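Local atomic coordinates of endoglucanase, family GH5 (Zobellia galactanivorans, PDB entry 6GL2), a protein that hydrolyses hemicellulose polysaccharides, probably mixed-linked glucan among them, as a glycoside hydrolase of family GH5. Residues Arg10-Lys15 with Tyr141-Ile146; Val179-Ile184 with Asn217-Val222. All blocks are in the same frame, centred on the assembly; numbering follows the deposited sequence. Where two conformers were deposited one is given.

Both interactions lie at the same end of the eight-stranded barrel, where the strands begin, and at similar distances from the chain centre; each is partly buried. In interaction 1 the N-terminal segment is fastened to the turn before strand 145-148 by a two-nitrogen salt bridge with a buried carboxylate. Interaction 2 ties helix 167-186, the next helix after that strand, to the loop before strand 222-227; its polar bond is a single amide-carboxylate hydrogen bond toward the surface, beside a buried valine. The two meet where Pro14 CG packs on Lys220 O at 3.2 Å, and Lys195 NZ hydrogen-bonds both Ile12 O and Asn221 OD1.

Interaction 1: Arg10-Lys15 with Tyr141-Ile146; sequences REIAPK and YGDYLI
Arg10 and Asp143 form a salt bridge at the end of the (beta/alpha)8 barrel where its strands start. The guanidinium presents its side, NE and NH2, to the carboxylate: NE reaches Asp143 OD2 at 2.9 Å in a nearly straight bond (166°) on the syn lone pair, while NH2 reaches Asp143 OD1 at 2.9 Å. The guanidinium and carboxylate planes are 49° apart, so NH2 comes to OD1 from above the carboxylate plane. The bend of the arginine chain at CG-CD (chi3 -79°) turns NE to the side on which Arg10 N lies, so that both can reach Asp143 OD2, the backbone nitrogen at 3.0 Å. Water 1 adds another donor to this oxygen and bridges it to Arg10 O. Three hydrogen-bonded donors thus gather on one oxygen of a buried residue, which would be expected to favour the ionised carboxylate. The guanidinium is sandwiched: Tyr144 CE1 lies over one face, 3.6 Å from Arg10 NH2, and over the opposite face Ile12 CD1 lies 3.7 Å from the plane of the Arg10 guanidinium, displaced from its centre.

Further out, Asp143 sits within a type I beta turn from Gly142 to Leu145, closed by Leu145 N to Gly142 O (3.2 Å), from which strand 145-148 departs. Its backbone is also hydrogen-bonded to Asn8, so the N-terminal segment is held to this turn by main chain as well as side chain before it continues to Ala13, the N-cap of helix 14-20. Arg10 NH2 has a second partner in Tyr101 OH, whose ring stacks with that of Tyr144. Water 2 links the Arg10 and Tyr144 side chains a second way, accepting a weak bond from Arg10 NH1 and hydrogen-bonded to Tyr144 OH at 2.8 Å.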
loop_
_atom_site.group_PDB
_atom_site.type_symbol
_atom_site.label_atom_id
_atom_site.label_comp_id
_atom_site.label_asym_id
_atom_site.label_seq_id
_atom_site.Cartn_x
_atom_site.Cartn_y
_atom_site.Cartn_z
ATOM N N ARG A 10 -1.649 6.188 20.840
ATOM C CA ARG A 10 -2.900 6.921 21.115
ATOM C C ARG A 10 -4.123 6.054 21.165
ATOM O O ARG A 10 -4.182 4.987 20.598
ATOM C CB ARG A 10 -3.106 7.992 20.096
ATOM C CG ARG A 10 -2.040 9.060 19.971
ATOM C CD ARG A 10 -2.165 9.876 18.724
ATOM N NE ARG A 10 -1.627 9.164 17.550
ATOM C CZ ARG A 10 -1.552 9.697 16.349
ATOM N NH1 ARG A 10 -2.004 10.909 16.082
ATOM N NH2 ARG A 10 -0.931 8.957 15.385
ATOM N N GLU A 11 -5.171 6.560 21.845
ATOM C CA GLU A 11 -6.522 6.020 21.671
ATOM C C GLU A 11 -7.034 6.934 20.533
ATOM O O GLU A 11 -7.205 8.147 20.691
ATOM C CB GLU A 11 -7.393 6.149 22.944
ATOM C CG GLU A 11 -6.909 5.249 24.112
ATOM C CD GLU A 11 -7.255 3.787 24.020
ATOM O OE1 GLU A 11 -6.961 3.023 25.006
ATOM O OE2 GLU A 11 -7.874 3.351 23.018
ATOM N N ILE A 12 -7.105 6.378 19.318
ATOM C CA ILE A 12 -7.463 7.089 18.139
ATOM C C ILE A 12 -8.208 6.228 17.166
ATOM O O ILE A 12 -7.776 5.139 16.837
ATOM C CB ILE A 12 -6.244 7.761 17.473
ATOM C CG1 ILE A 12 -6.652 8.705 16.321
ATOM C CG2 ILE A 12 -5.169 6.714 17.075
ATOM C CD1 ILE A 12 -5.542 9.580 15.803
ATOM N N ALA A 13 -9.364 6.704 16.718
ATOM C CA ALA A 13 -10.236 5.962 15.823
ATOM C C ALA A 13 -9.561 5.970 14.426
ATOM O O ALA A 13 -8.976 6.969 14.001
ATOM C CB ALA A 13 -11.627 6.657 15.724
ATOM N N PRO A 14 -9.763 4.881 13.690
ATOM C CA PRO A 14 -9.235 4.868 12.299
ATOM C C PRO A 14 -9.577 6.022 11.389
ATOM O O PRO A 14 -8.725 6.546 10.697
ATOM C CB PRO A 14 -9.733 3.553 11.753
ATOM C CG PRO A 14 -9.845 2.671 12.914
ATOM C CD PRO A 14 -10.324 3.595 14.039
ATOM N N LYS A 15 -10.801 6.582 11.437
ATOM C CA LYS A 15 -11.083 7.632 10.477
ATOM C C LYS A 15 -10.261 8.900 10.763
ATOM O O LYS A 15 -9.805 9.611 9.837
ATOM C CB LYS A 15 -12.566 7.942 10.383
ATOM C CG LYS A 15 -13.335 6.787 9.724
ATOM C CD LYS A 15 -14.796 7.089 9.463
ATOM C CE LYS A 15 -15.508 5.913 8.782
ATOM N NZ LYS A 15 -17.000 6.203 8.788
ATOM N N TYR A 141 7.643 0.044 18.361
ATOM C CA TYR A 141 7.370 1.300 17.665
ATOM C C TYR A 141 5.963 1.791 18.007
ATOM O O TYR A 141 5.075 1.012 18.209
ATOM C CB TYR A 141 7.557 1.123 16.116
ATOM C CG TYR A 141 8.978 1.038 15.737
ATOM C CD1 TYR A 141 9.729 -0.020 15.904
ATOM C CD2 TYR A 141 9.585 2.145 15.220
ATOM C CE1 TYR A 141 11.101 -0.030 15.588
ATOM C CE2 TYR A 141 10.934 2.150 14.905
ATOM C CZ TYR A 141 11.683 1.036 15.048
ATOM O OH TYR A 141 13.032 1.017 14.768
ATOM N N GLY A 142 5.816 3.075 18.035
ATOM C CA GLY A 142 4.538 3.727 18.297
ATOM C C GLY A 142 3.644 3.767 17.060
ATOM O O GLY A 142 3.907 3.071 16.055
ATOM N N ASP A 143 2.537 4.433 17.159
ATOM C CA ASP A 143 1.438 4.253 16.212
ATOM C C ASP A 143 1.605 5.014 14.872
ATOM O O ASP A 143 0.767 4.905 14.014
ATOM C CB ASP A 143 0.064 4.607 16.873
ATOM C CG ASP A 143 -0.084 6.038 17.219
ATOM O OD1 ASP A 143 0.608 6.923 16.784
ATOM O OD2 ASP A 143 -1.146 6.364 17.915
ATOM N N TYR A 144 2.747 5.680 14.671
ATOM C CA TYR A 144 3.039 6.171 13.376
ATOM C C TYR A 144 3.512 5.044 12.443
ATOM O O TYR A 144 3.513 5.286 11.218
ATOM C CB TYR A 144 4.077 7.329 13.408
ATOM C CG TYR A 144 3.460 8.656 13.841
ATOM C CD1 TYR A 144 3.093 8.915 15.149
ATOM C CD2 TYR A 144 3.358 9.647 12.921
ATOM C CE1 TYR A 144 2.507 10.157 15.525
ATOM C CE2 TYR A 144 2.811 10.911 13.274
ATOM C CZ TYR A 144 2.404 11.091 14.550
ATOM O OH TYR A 144 1.841 12.334 14.934
ATOM N N LEU A 145 3.860 3.895 12.999
ATOM C CA LEU A 145 4.171 2.728 12.161
ATOM C C LEU A 145 2.916 1.877 12.037
ATOM O O LEU A 145 2.352 1.430 13.031
ATOM C CB LEU A 145 5.362 1.943 12.821
ATOM C CG LEU A 145 5.797 0.728 12.030
ATOM C CD1 LEU A 145 6.315 1.154 10.659
ATOM C CD2 LEU A 145 6.807 -0.170 12.805
ATOM N N ILE A 146 2.611 1.589 10.775
ATOM C CA ILE A 146 1.398 0.882 10.371
ATOM C C ILE A 146 1.819 -0.382 9.624
ATOM O O ILE A 146 2.824 -0.400 8.877
ATOM C CB ILE A 146 0.629 1.753 9.352
ATOM C CG1 ILE A 146 0.187 3.111 10.002
ATOM C CG2 ILE A 146 -0.670 1.078 8.810
ATOM C CD1 ILE A 146 0.026 4.213 8.972
HETATM O O HOH W 1 -2.540 4.006 18.614
HETATM O O HOH W 2 -0.528 12.740 13.509
#

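Interaction 2: Val179-Ile184 with Asn217-Val222; sequences VSVDAI and NGDKNV
Asn217 reaches from the loop before strand 222-227 to Asp182 on helix 167-186, joining an outer helix of the (beta/alpha)8 barrel to a loop at the end where the strands begin. From CB, which points toward the helix, the Asn217 side chain runs on to CG, 3.9 Å from Asp182 OD1. At its tip ND2 donates to Asp182 OD1 at 2.9 Å, in a bond of 165° that meets the oxygen nearly along its C-O axis. Asp182 OD1 lies in the amide plane of Asn217, and the amide and carboxylate planes are only 10° apart. Asn217 OD1, the other branch, stays back, 4.0 Å from Asp182 OD1. Asn217 ND2 also passes 4.5 Å from Val181 CG1. Putting an alanine at Asp182 would remove the carboxylate and would probably leave Asn217 ND2 without its acceptor and the amide less fixed in its rotation.

Deeper in, Val181 CG1, placed anti to the backbone N (chi1 169°), touches Asp219 OD2 at 3.8 Å. That oxygen has its strong partner in Arg185 NE, one helical turn beyond Val181, so the salt bridge holds the loop against the same helix. Asp219 OD1 instead accepts from Asn221 N at 2.9 Å, an Asx turn that overlaps the type I beta turn from Asp219 to Val222. Arg269 NH1 holds the carbonyls of Asp219 and Val222, while Val181 and Val222 both pack on Val198 of the neighbouring strand.

Chemically the two carboxylates differ: Asp219 is balanced by an arginine, whereas the neutral amide of Asn217 donates one bond to Asp182 and brings no positive charge, so the Asn217-Asp182 tie is a neutral-to-charged hydrogen bond near the surface, unlike the Asp219-Arg185 salt bridge.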
loop_
_atom_site.group_PDB
_atom_site.type_symbol
_atom_site.label_atom_id
_atom_site.label_comp_id
_atom_site.label_asym_id
_atom_site.label_seq_id
_atom_site.Cartn_x
_atom_site.Cartn_y
_atom_site.Cartn_z
ATOM N N VAL A 179 -5.132 -14.922 9.262
ATOM C CA VAL A 179 -3.871 -15.455 9.813
ATOM C C VAL A 179 -2.961 -14.286 10.181
ATOM O O VAL A 179 -2.263 -14.314 11.205
ATOM C CB VAL A 179 -3.154 -16.369 8.811
ATOM C CG1 VAL A 179 -1.719 -16.601 9.229
ATOM C CG2 VAL A 179 -3.919 -17.667 8.682
ATOM N N SER A 180 -2.827 -13.301 9.298
ATOM C CA SER A 180 -1.863 -12.213 9.424
ATOM C C SER A 180 -2.242 -11.280 10.536
ATOM O O SER A 180 -1.405 -10.894 11.393
ATOM C CB SER A 180 -1.742 -11.491 8.146
ATOM O OG SER A 180 -1.314 -12.281 7.061
ATOM N N VAL A 181 -3.476 -10.828 10.591
ATOM C CA VAL A 181 -3.931 -10.018 11.721
ATOM C C VAL A 181 -3.751 -10.751 13.038
ATOM O O VAL A 181 -3.273 -10.204 14.012
ATOM C CB VAL A 181 -5.370 -9.505 11.510
ATOM C CG1 VAL A 181 -5.993 -8.887 12.789
ATOM C CG2 VAL A 181 -5.448 -8.549 10.335
ATOM N N ASP A 182 -4.199 -12.006 13.083
ATOM C CA ASP A 182 -4.075 -12.756 14.310
ATOM C C ASP A 182 -2.611 -12.836 14.741
ATOM O O ASP A 182 -2.290 -12.707 15.944
ATOM C CB ASP A 182 -4.703 -14.143 14.147
ATOM C CG ASP A 182 -6.196 -14.152 14.097
ATOM O OD1 ASP A 182 -6.871 -13.215 14.457
ATOM O OD2 ASP A 182 -6.715 -15.276 13.768
ATOM N N ALA A 183 -1.705 -13.111 13.819
ATOM C CA ALA A 183 -0.320 -13.209 14.176
ATOM C C ALA A 183 0.196 -11.882 14.767
ATOM O O ALA A 183 0.950 -11.844 15.746
ATOM C CB ALA A 183 0.554 -13.592 12.947
ATOM N N ILE A 184 -0.109 -10.774 14.120
ATOM C CA ILE A 184 0.301 -9.490 14.588
ATOM C C ILE A 184 -0.226 -9.258 16.013
ATOM O O ILE A 184 0.508 -8.870 16.915
ATOM C CB ILE A 184 -0.167 -8.344 13.670
ATOM C CG1 ILE A 184 0.586 -8.472 12.306
ATOM C CG2 ILE A 184 0.023 -6.991 14.361
ATOM C CD1 ILE A 184 -0.070 -7.668 11.178
ATOM N N ASN A 217 -12.022 -10.649 12.696
ATOM C CA ASN A 217 -12.514 -10.435 14.059
ATOM C C ASN A 217 -13.305 -9.162 14.274
ATOM O O ASN A 217 -13.520 -8.743 15.431
ATOM C CB ASN A 217 -11.382 -10.533 15.052
ATOM C CG ASN A 217 -10.449 -11.683 14.756
ATOM O OD1 ASN A 217 -10.880 -12.794 14.622
ATOM N ND2 ASN A 217 -9.132 -11.407 14.708
ATOM N N GLY A 218 -13.656 -8.468 13.205
ATOM C CA GLY A 218 -14.156 -7.126 13.357
ATOM C C GLY A 218 -13.228 -6.101 14.001
ATOM O O GLY A 218 -13.618 -5.048 14.496
ATOM N N ASP A 219 -11.923 -6.417 13.950
ATOM C CA ASP A 219 -10.876 -5.655 14.612
ATOM C C ASP A 219 -11.041 -4.169 14.365
ATOM O O ASP A 219 -11.026 -3.694 13.226
ATOM C CB ASP A 219 -9.543 -6.158 14.081
ATOM C CG ASP A 219 -8.331 -5.590 14.799
ATOM O OD1 ASP A 219 -8.176 -4.374 14.968
ATOM O OD2 ASP A 219 -7.496 -6.476 15.251
ATOM N N LYS A 220 -11.227 -3.408 15.445
ATOM C CA LYS A 220 -11.559 -2.047 15.306
ATOM C C LYS A 220 -10.411 -1.165 14.827
ATOM O O LYS A 220 -10.635 -0.074 14.432
ATOM C CB LYS A 220 -12.105 -1.502 16.622
ATOM C CG LYS A 220 -11.084 -1.274 17.670
ATOM C CD LYS A 220 -11.715 -0.626 18.939
ATOM C CE LYS A 220 -10.784 -0.714 20.129
ATOM N NZ LYS A 220 -9.523 0.083 19.987
ATOM N N ASN A 221 -9.190 -1.694 14.864
ATOM C CA ASN A 221 -7.990 -0.981 14.393
ATOM C C ASN A 221 -7.532 -1.432 13.029
ATOM O O ASN A 221 -6.381 -1.087 12.648
ATOM C CB ASN A 221 -6.921 -1.059 15.466
ATOM C CG ASN A 221 -7.265 -0.154 16.646
ATOM O OD1 ASN A 221 -7.498 1.033 16.477
ATOM N ND2 ASN A 221 -7.256 -0.740 17.822
ATOM N N VAL A 222 -8.405 -1.998 12.249
ATOM C CA VAL A 222 -8.177 -2.310 10.861
ATOM C C VAL A 222 -8.695 -1.254 9.982
ATOM O O VAL A 222 -9.850 -0.744 10.144
ATOM C CB VAL A 222 -8.746 -3.664 10.476
ATOM C CG1 VAL A 222 -8.785 -3.791 8.916
ATOM C CG2 VAL A 222 -7.825 -4.768 11.072
#